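Local structure of glycerophosphoryl diester phosphodiesterase (3MZ2) at residues D28-L33 / G259-E264; A207-K212 / C231-A236. The protein probably hydrolyses glycerophosphodiesters, cleaving them to an alcohol and glycerol phosphate. One frame throughout, in Å; residues are numbered along the deposited sequence.

How the contacts relate
The two contacts sample one curled sheet of a TIM barrel, with centres about 11 Å apart. Contact 1 pairs the start of strand 33-36, the first of the barrel, with strand 262-265, the last. Contact 2 pairs strand 205-210 with strand 231-234, and lies wholly within the chain between the two halves of contact 1. Strand 231-234 is also the neighbour of strand 262-265, so the contacts adjoin: Asp-261 OD2 lies 2.8 Å from Cys-231 N, and Ile-262 packs on Met-232. Contact 2 thus illustrates the repeating step between consecutive strands, whereas contact 1 shows how the series closes into a ring.

Contact 1. Residues D28-L33 / G259-E264; sequences DDRIPL and GVDIIE
Arg-30 reaches across to Asp-261 with its side chain roughly perpendicular to that of the aspartate. Two nitrogens on one side of the guanidinium, NE and NH2, converge on the single oxygen OD1; the salt bridge is shorter at NE, where NE to Asp-261 OD1 is 2.9 Å, than at NH2, which lies 3.2 Å from that OD1. The oxygen sits in the plane of the guanidinium, at its edge, yet the carboxylate plane is turned 50° from it. In this conformer, one of two for Arg-30, CG stands between the backbone N and the carbonyl carbon (chi1 82°), and a bend at chi2 carries the long chain toward the aspartate. NH2 adds a weak bond to the carbonyl of Gly-259, the residue just after helix 245-257, where a Schellman motif closes it, while NH1 returns to Asp-28 O at 3.1 Å, so all three guanidinium nitrogens have an acceptor. The other carboxylate oxygen of Asp-261 is taken by His-225, which probably helps this buried acid keep its charge.

Beyond the ion pair the backbones come into strand register. Leu-33 N gives a nearly straight bond to Asp-261 O (2.8 Å, 170°), and Leu-33 O accepts from Ile-263 N at 3.0 Å. Leu-33 and Ile-262 project from the same face of the sheet, with CB of the leucine against CG1 of the isoleucine at 3.8 Å; Phe-289 and Met-232 continue this apolar layer. On the other face Ile-263 meets helix 245-257. Parallel pairing of first and last strands, more than two hundred residues apart in sequence, is the closing seam of a beta/alpha TIM barrel, here with a salt bridge just before the strands begin.

Contact 2. Residues A207-K212 / C231-A236; sequences AYVGPK and CMISTA
Strands 207-210 and 231-234 run parallel but twisted by 44°, joined by Met-232 N to Ala-207 O (2.8 Å), Val-209 N to Met-232 O (2.9 Å) and Ser-234 N to Gly-210 O (3.0 Å). The Tyr-208 ring swings forward along the strand because chi1, 170°, sets CG opposite the backbone N. One face lies over Gly-210 N, displaced toward the rim, and Ser-234 N meets the ring edge; CE1 comes obliquely within 3.5 Å of Ser-234 CB. The methyl CE of Met-232, a selenomethionine, meets Tyr-208 CD1 at 3.8 Å, the side chains crossing at a slant, and Phe-185 packs edge-to-face with the tyrosine. With an alanine here, a gap is likely to open beside Ser-234 CB and Phe-185 would probably be left without its edge-to-face mate.

Val-209 splits its branches: CG1 rests on Cys-231 CB at 4.0 Å, while CG2 meets Ile-233 CD1 at 3.8 Å, the two side chains crossing at about a right angle. Toward the strand ends, Pro-211 CA makes a CA-H...O contact with Ser-234 O (3.1 Å). The side toward helix 215-226, the crossover of this beta-alpha-beta unit, is apolar, through Ala-207, Val-209 and Cys-231 against Leu-224, whereas Ser-234, at the C-terminal end of its strand, turns OG to Glu-264, consistent with a TIM barrel whose functional rim lies there.

Contact 1. Residues D28-L33 / G259-E264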
ATOM      1  N   ASP A  28      18.851 -28.938   0.269  1.00 19.76           N
ATOM      2  CA  ASP A  28      19.824 -28.765  -0.816  0.50 20.02           C
ATOM      3  C   ASP A  28      19.313 -29.401  -2.137  1.00 20.35           C
ATOM      4  O   ASP A  28      19.573 -28.807  -3.213  1.00 21.79           O
ATOM      5  CB  ASP A  28      21.248 -29.229  -0.440  0.50 20.90           C
ATOM      6  CG  ASP A  28      22.044 -28.184   0.359  0.50 20.34           C
ATOM      7  OD1 ASP A  28      21.954 -26.957   0.128  0.50 20.95           O
ATOM      8  OD2 ASP A  28      22.821 -28.614   1.226  0.50 25.41           O
ATOM      9  N   ASP A  29      18.499 -30.461  -2.079  1.00 17.99           N
ATOM     10  CA  ASP A  29      17.940 -31.066  -3.298  1.00 16.96           C
ATOM     11  C   ASP A  29      16.575 -30.527  -3.723  1.00 16.38           C
ATOM     12  O   ASP A  29      15.825 -31.172  -4.463  1.00 16.27           O
ATOM     13  CB  ASP A  29      17.862 -32.587  -3.159  1.00 17.79           C
ATOM     14  CG  ASP A  29      16.785 -33.056  -2.205  1.00 17.46           C
ATOM     15  OD1 ASP A  29      16.199 -32.236  -1.466  1.00 17.56           O
ATOM     16  OD2 ASP A  29      16.533 -34.291  -2.190  1.00 16.76           O
ATOM     17  N   ARG A  30      16.237 -29.336  -3.249  1.00 15.99           N
ATOM     18  CA  ARG A  30      14.951 -28.745  -3.577  0.50 15.10           C
ATOM     19  C   ARG A  30      14.719 -28.618  -5.086  1.00 14.72           C
ATOM     20  O   ARG A  30      15.667 -28.517  -5.872  1.00 15.76           O
ATOM     21  CB  ARG A  30      14.776 -27.383  -2.896  0.50 15.08           C
ATOM     22  CG  ARG A  30      15.414 -26.170  -3.553  0.50 14.46           C
ATOM     23  CD  ARG A  30      16.967 -26.303  -3.779  0.50 14.47           C
ATOM     24  NE  ARG A  30      17.644 -25.001  -3.854  0.50 16.98           N
ATOM     25  CZ  ARG A  30      18.976 -24.806  -3.980  0.50 16.12           C
ATOM     26  NH1 ARG A  30      19.841 -25.821  -4.090  0.50 14.60           N
ATOM     27  NH2 ARG A  30      19.453 -23.561  -4.003  0.50 15.21           N
ATOM     28  N   ILE A  31      13.438 -28.649  -5.458  1.00 14.00           N
ATOM     29  CA  ILE A  31      12.978 -28.441  -6.834  1.00 14.37           C
ATOM     30  C   ILE A  31      12.744 -26.943  -7.030  1.00 13.45           C
ATOM     31  O   ILE A  31      12.034 -26.325  -6.226  1.00 14.07           O
ATOM     32  CB  ILE A  31      11.675 -29.223  -7.085  1.00 14.53           C
ATOM     33  CG1 ILE A  31      11.987 -30.727  -7.062  1.00 15.62           C
ATOM     34  CG2 ILE A  31      10.993 -28.844  -8.434  1.00 16.14           C
ATOM     35  CD1 ILE A  31      10.765 -31.556  -7.137  1.00 16.30           C
ATOM     36  N   PRO A  32      13.287 -26.375  -8.117  1.00 13.58           N
ATOM     37  CA  PRO A  32      13.010 -24.960  -8.378  1.00 13.54           C
ATOM     38  C   PRO A  32      11.510 -24.744  -8.483  1.00 13.80           C
ATOM     39  O   PRO A  32      10.827 -25.546  -9.161  1.00 14.08           O
ATOM     40  CB  PRO A  32      13.702 -24.710  -9.736  1.00 15.02           C
ATOM     41  CG  PRO A  32      14.857 -25.664  -9.722  1.00 15.84           C
ATOM     42  CD  PRO A  32      14.292 -26.921  -9.034  1.00 14.94           C
ATOM     43  N   LEU A  33      11.020 -23.673  -7.863  1.00 12.01           N
ATOM     44  CA  LEU A  33       9.593 -23.366  -7.809  1.00 12.24           C
ATOM     45  C   LEU A  33       9.197 -22.152  -8.651  1.00 11.00           C
ATOM     46  O   LEU A  33      10.016 -21.266  -8.887  1.00 12.10           O
ATOM     47  CB  LEU A  33       9.167 -23.166  -6.369  1.00 11.87           C
ATOM     48  CG  LEU A  33       9.357 -24.360  -5.477  1.00 11.58           C
ATOM     49  CD1 LEU A  33       8.807 -24.017  -4.072  1.00 16.12           C
ATOM     50  CD2 LEU A  33       8.683 -25.687  -5.999  1.00 12.71           C
ATOM     51  N   GLY A 259      21.332 -19.812  -7.278  1.00 18.00           N
ATOM     52  CA  GLY A 259      20.931 -20.483  -6.009  1.00 17.68           C
ATOM     53  C   GLY A 259      19.548 -20.102  -5.507  1.00 16.80           C
ATOM     54  O   GLY A 259      19.112 -20.554  -4.429  1.00 19.02           O
ATOM     55  N   VAL A 260      18.870 -19.265  -6.278  1.00 14.40           N
ATOM     56  CA  VAL A 260      17.501 -18.821  -5.949  1.00 13.09           C
ATOM     57  C   VAL A 260      16.533 -20.002  -6.138  1.00 13.65           C
ATOM     58  O   VAL A 260      16.694 -20.872  -7.042  1.00 13.78           O
ATOM     59  CB  VAL A 260      17.106 -17.636  -6.815  1.00 12.30           C
ATOM     60  CG1 VAL A 260      15.600 -17.339  -6.686  1.00 12.07           C
ATOM     61  CG2 VAL A 260      17.946 -16.372  -6.449  1.00 14.47           C
ATOM     62  N   ASP A 261      15.549 -20.078  -5.240  1.00 12.94           N
ATOM     63  CA  ASP A 261      14.665 -21.259  -5.094  1.00 13.05           C
ATOM     64  C   ASP A 261      13.377 -21.118  -5.865  1.00 12.77           C
ATOM     65  O   ASP A 261      12.806 -22.130  -6.353  1.00 12.83           O
ATOM     66  CB  ASP A 261      14.399 -21.529  -3.608  1.00 12.90           C
ATOM     67  CG  ASP A 261      15.699 -21.596  -2.802  1.00 15.55           C
ATOM     68  OD1 ASP A 261      16.544 -22.451  -3.157  1.00 17.67           O
ATOM     69  OD2 ASP A 261      15.901 -20.706  -1.948  1.00 14.18           O
ATOM     70  N   ILE A 262      12.874 -19.882  -5.928  1.00 11.06           N
ATOM     71  CA  ILE A 262      11.553 -19.626  -6.474  1.00 11.76           C
ATOM     72  C   ILE A 262      11.651 -18.408  -7.396  1.00 11.91           C
ATOM     73  O   ILE A 262      12.287 -17.429  -7.059  1.00 11.32           O
ATOM     74  CB  ILE A 262      10.492 -19.348  -5.337  1.00 11.88           C
ATOM     75  CG1 ILE A 262      10.586 -20.394  -4.190  1.00 13.86           C
ATOM     76  CG2 ILE A 262       9.102 -19.270  -5.946  1.00 13.53           C
ATOM     77  CD1 ILE A 262       9.738 -20.100  -2.950  1.00 14.99           C
ATOM     78  N   ILE A 263      11.060 -18.519  -8.590  1.00 10.77           N
ATOM     79  CA  ILE A 263      10.868 -17.348  -9.475  1.00 10.58           C
ATOM     80  C   ILE A 263       9.396 -16.968  -9.505  1.00 11.76           C
ATOM     81  O   ILE A 263       8.532 -17.833  -9.849  1.00 11.99           O
ATOM     82  CB  ILE A 263      11.351 -17.635 -10.889  1.00 11.05           C
ATOM     83  CG1 ILE A 263      12.871 -17.741 -10.866  1.00 14.55           C
ATOM     84  CG2 ILE A 263      10.931 -16.500 -11.829  1.00 11.78           C
ATOM     85  CD1 ILE A 263      13.474 -18.322 -12.177  1.00 13.46           C
ATOM     86  N   GLU A 264       9.085 -15.741  -9.105  1.00 10.02           N
ATOM     87  CA  GLU A 264       7.759 -15.148  -9.328  1.00 11.39           C
ATOM     88  C   GLU A 264       7.780 -14.320 -10.604  1.00 11.15           C
ATOM     89  O   GLU A 264       8.624 -13.435 -10.761  1.00 10.28           O
ATOM     90  CB  GLU A 264       7.328 -14.257  -8.169  1.00 12.14           C
ATOM     91  CG  GLU A 264       5.957 -13.624  -8.364  1.00 14.61           C
ATOM     92  CD  GLU A 264       5.703 -12.502  -7.382  1.00 15.54           C
ATOM     93  OE1 GLU A 264       6.357 -11.440  -7.470  1.00 20.67           O
ATOM     94  OE2 GLU A 264       4.876 -12.691  -6.517  1.00 18.52           O
TER

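Contact 2. Residues A207-K212 / C231-A236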
ATOM      1  N   ALA A 207      10.710 -16.413   1.702  1.00 10.98           N
ATOM      2  CA  ALA A 207      11.191 -15.043   1.588  1.00 11.73           C
ATOM      3  C   ALA A 207      11.251 -14.499   0.183  1.00 11.97           C
ATOM      4  O   ALA A 207      11.855 -15.133  -0.674  1.00 11.85           O
ATOM      5  CB  ALA A 207      12.573 -14.914   2.253  1.00 12.05           C
ATOM      6  N   TYR A 208      10.677 -13.315   0.011  1.00 11.44           N
ATOM      7  CA  TYR A 208      10.814 -12.525  -1.177  1.00 10.96           C
ATOM      8  C   TYR A 208      12.050 -11.654  -0.971  1.00 11.53           C
ATOM      9  O   TYR A 208      12.111 -10.890   0.015  1.00 10.51           O
ATOM     10  CB  TYR A 208       9.560 -11.672  -1.409  1.00 11.85           C
ATOM     11  CG  TYR A 208       9.750 -10.655  -2.511  1.00 12.39           C
ATOM     12  CD1 TYR A 208      10.106 -11.062  -3.791  1.00 14.98           C
ATOM     13  CD2 TYR A 208       9.653  -9.306  -2.266  1.00 16.45           C
ATOM     14  CE1 TYR A 208      10.340 -10.161  -4.801  1.00 17.21           C
ATOM     15  CE2 TYR A 208       9.855  -8.371  -3.300  1.00 15.92           C
ATOM     16  CZ  TYR A 208      10.197  -8.836  -4.567  1.00 17.04           C
ATOM     17  OH  TYR A 208      10.441  -7.965  -5.625  1.00 20.62           O
ATOM     18  N   VAL A 209      13.080 -11.859  -1.804  1.00 10.49           N
ATOM     19  CA  VAL A 209      14.335 -11.135  -1.645  1.00 12.14           C
ATOM     20  C   VAL A 209      14.549 -10.034  -2.690  1.00 13.05           C
ATOM     21  O   VAL A 209      15.612  -9.453  -2.737  1.00 15.52           O
ATOM     22  CB  VAL A 209      15.563 -12.076  -1.609  1.00 12.33           C
ATOM     23  CG1 VAL A 209      15.477 -13.111  -0.386  1.00 12.49           C
ATOM     24  CG2 VAL A 209      15.745 -12.863  -2.955  1.00 12.08           C
ATOM     25  N   GLY A 210      13.555  -9.783  -3.561  1.00 13.04           N
ATOM     26  CA  GLY A 210      13.640  -8.623  -4.449  1.00 13.52           C
ATOM     27  C   GLY A 210      13.573  -8.996  -5.915  1.00 13.31           C
ATOM     28  O   GLY A 210      13.292 -10.163  -6.262  1.00 12.70           O
ATOM     29  N   PRO A 211      13.823  -8.018  -6.775  1.00 14.44           N
ATOM     30  CA  PRO A 211      13.662  -8.183  -8.208  1.00 14.89           C
ATOM     31  C   PRO A 211      14.944  -8.515  -8.927  1.00 15.47           C
ATOM     32  O   PRO A 211      14.907  -8.727 -10.136  1.00 15.58           O
ATOM     33  CB  PRO A 211      13.109  -6.824  -8.643  1.00 16.14           C
ATOM     34  CG  PRO A 211      13.792  -5.881  -7.738  1.00 17.28           C
ATOM     35  CD  PRO A 211      13.830  -6.583  -6.402  1.00 14.96           C
ATOM     36  N   LYS A 212      16.053  -8.605  -8.203  1.00 15.82           N
ATOM     37  CA  LYS A 212      17.345  -8.787  -8.815  1.00 16.37           C
ATOM     38  C   LYS A 212      18.340  -9.387  -7.842  1.00 16.36           C
ATOM     39  O   LYS A 212      18.258  -9.219  -6.632  1.00 16.31           O
ATOM     40  CB  LYS A 212      17.883  -7.462  -9.354  1.00 18.51           C
ATOM     41  CG  LYS A 212      18.212  -6.491  -8.243  1.00 20.00           C
ATOM     42  CD  LYS A 212      18.782  -5.175  -8.809  1.00 25.91           C
ATOM     43  CE  LYS A 212      18.900  -4.151  -7.722  1.00 27.73           C
ATOM     44  NZ  LYS A 212      19.322  -2.802  -8.260  1.00 30.37           N
ATOM     45  N   CYS A 231      14.015 -18.831  -0.960  1.00 10.95           N
ATOM     46  CA  CYS A 231      14.121 -17.449  -1.423  1.00 11.85           C
ATOM     47  C   CYS A 231      13.611 -17.263  -2.863  1.00 11.80           C
ATOM     48  O   CYS A 231      13.916 -18.056  -3.780  1.00 12.34           O
ATOM     49  CB  CYS A 231      15.594 -16.972  -1.264  1.00 12.00           C
ATOM     50  SG  CYS A 231      16.180 -17.014   0.426  1.00 14.38           S
HETATM   51  N   MSE A 232      12.864 -16.192  -3.013  1.00 11.60           N
HETATM   52  CA  MSE A 232      12.161 -15.909  -4.252  0.50 10.60           C
HETATM   53  C   MSE A 232      12.626 -14.588  -4.827  1.00 11.66           C
HETATM   54  O   MSE A 232      12.646 -13.571  -4.134  1.00 12.79           O
HETATM   55  CB  MSE A 232      10.673 -15.806  -3.988  0.50  9.98           C
HETATM   56  CG  MSE A 232       9.842 -15.754  -5.265  0.50  8.23           C
HETATM   57 SE   MSE A 232       7.975 -15.766  -4.808  0.38  9.09          SE
HETATM   58  CE  MSE A 232       7.621 -13.853  -4.712  0.50 12.98           C
ATOM     59  N   ILE A 233      12.956 -14.617  -6.110  1.00 11.75           N
ATOM     60  CA  ILE A 233      13.109 -13.409  -6.934  1.00 11.46           C
ATOM     61  C   ILE A 233      11.865 -13.168  -7.769  1.00 12.07           C
ATOM     62  O   ILE A 233      11.314 -14.086  -8.345  1.00 11.63           O
ATOM     63  CB  ILE A 233      14.335 -13.563  -7.910  1.00 12.27           C
ATOM     64  CG1 ILE A 233      15.656 -13.534  -7.126  1.00 12.46           C
ATOM     65  CG2 ILE A 233      14.294 -12.570  -9.037  1.00 11.93           C
ATOM     66  CD1 ILE A 233      16.047 -12.127  -6.623  1.00 12.51           C
ATOM     67  N   SER A 234      11.426 -11.907  -7.849  1.00 11.13           N
ATOM     68  CA  SER A 234      10.338 -11.552  -8.729  1.00 11.75           C
ATOM     69  C   SER A 234      10.949 -10.927  -9.956  1.00 12.75           C
ATOM     70  O   SER A 234      11.644  -9.906  -9.860  1.00 13.30           O
ATOM     71  CB  SER A 234       9.408 -10.539  -8.123  1.00 11.51           C
ATOM     72  OG  SER A 234       8.413 -10.190  -9.103  1.00 13.63           O
ATOM     73  N   THR A 235      10.681 -11.540 -11.104  1.00 11.83           N
ATOM     74  CA  THR A 235      11.136 -11.054 -12.389  1.00 11.52           C
ATOM     75  C   THR A 235      10.130 -10.087 -13.043  1.00 11.74           C
ATOM     76  O   THR A 235      10.380  -9.560 -14.135  1.00 12.32           O
ATOM     77  CB  THR A 235      11.450 -12.215 -13.345  1.00 11.34           C
ATOM     78  OG1 THR A 235      10.324 -13.070 -13.480  1.00 10.46           O
ATOM     79  CG2 THR A 235      12.673 -13.020 -12.823  1.00 12.52           C
ATOM     80  N   ALA A 236       9.008  -9.828 -12.370  1.00 10.72           N
ATOM     81  CA  ALA A 236       7.965  -9.005 -12.986  1.00 11.91           C
ATOM     82  C   ALA A 236       8.487  -7.627 -13.395  1.00 12.06           C
ATOM     83  O   ALA A 236       8.245  -7.181 -14.498  1.00 14.89           O
ATOM     84  CB  ALA A 236       6.688  -8.912 -12.059  1.00 10.98           C
TER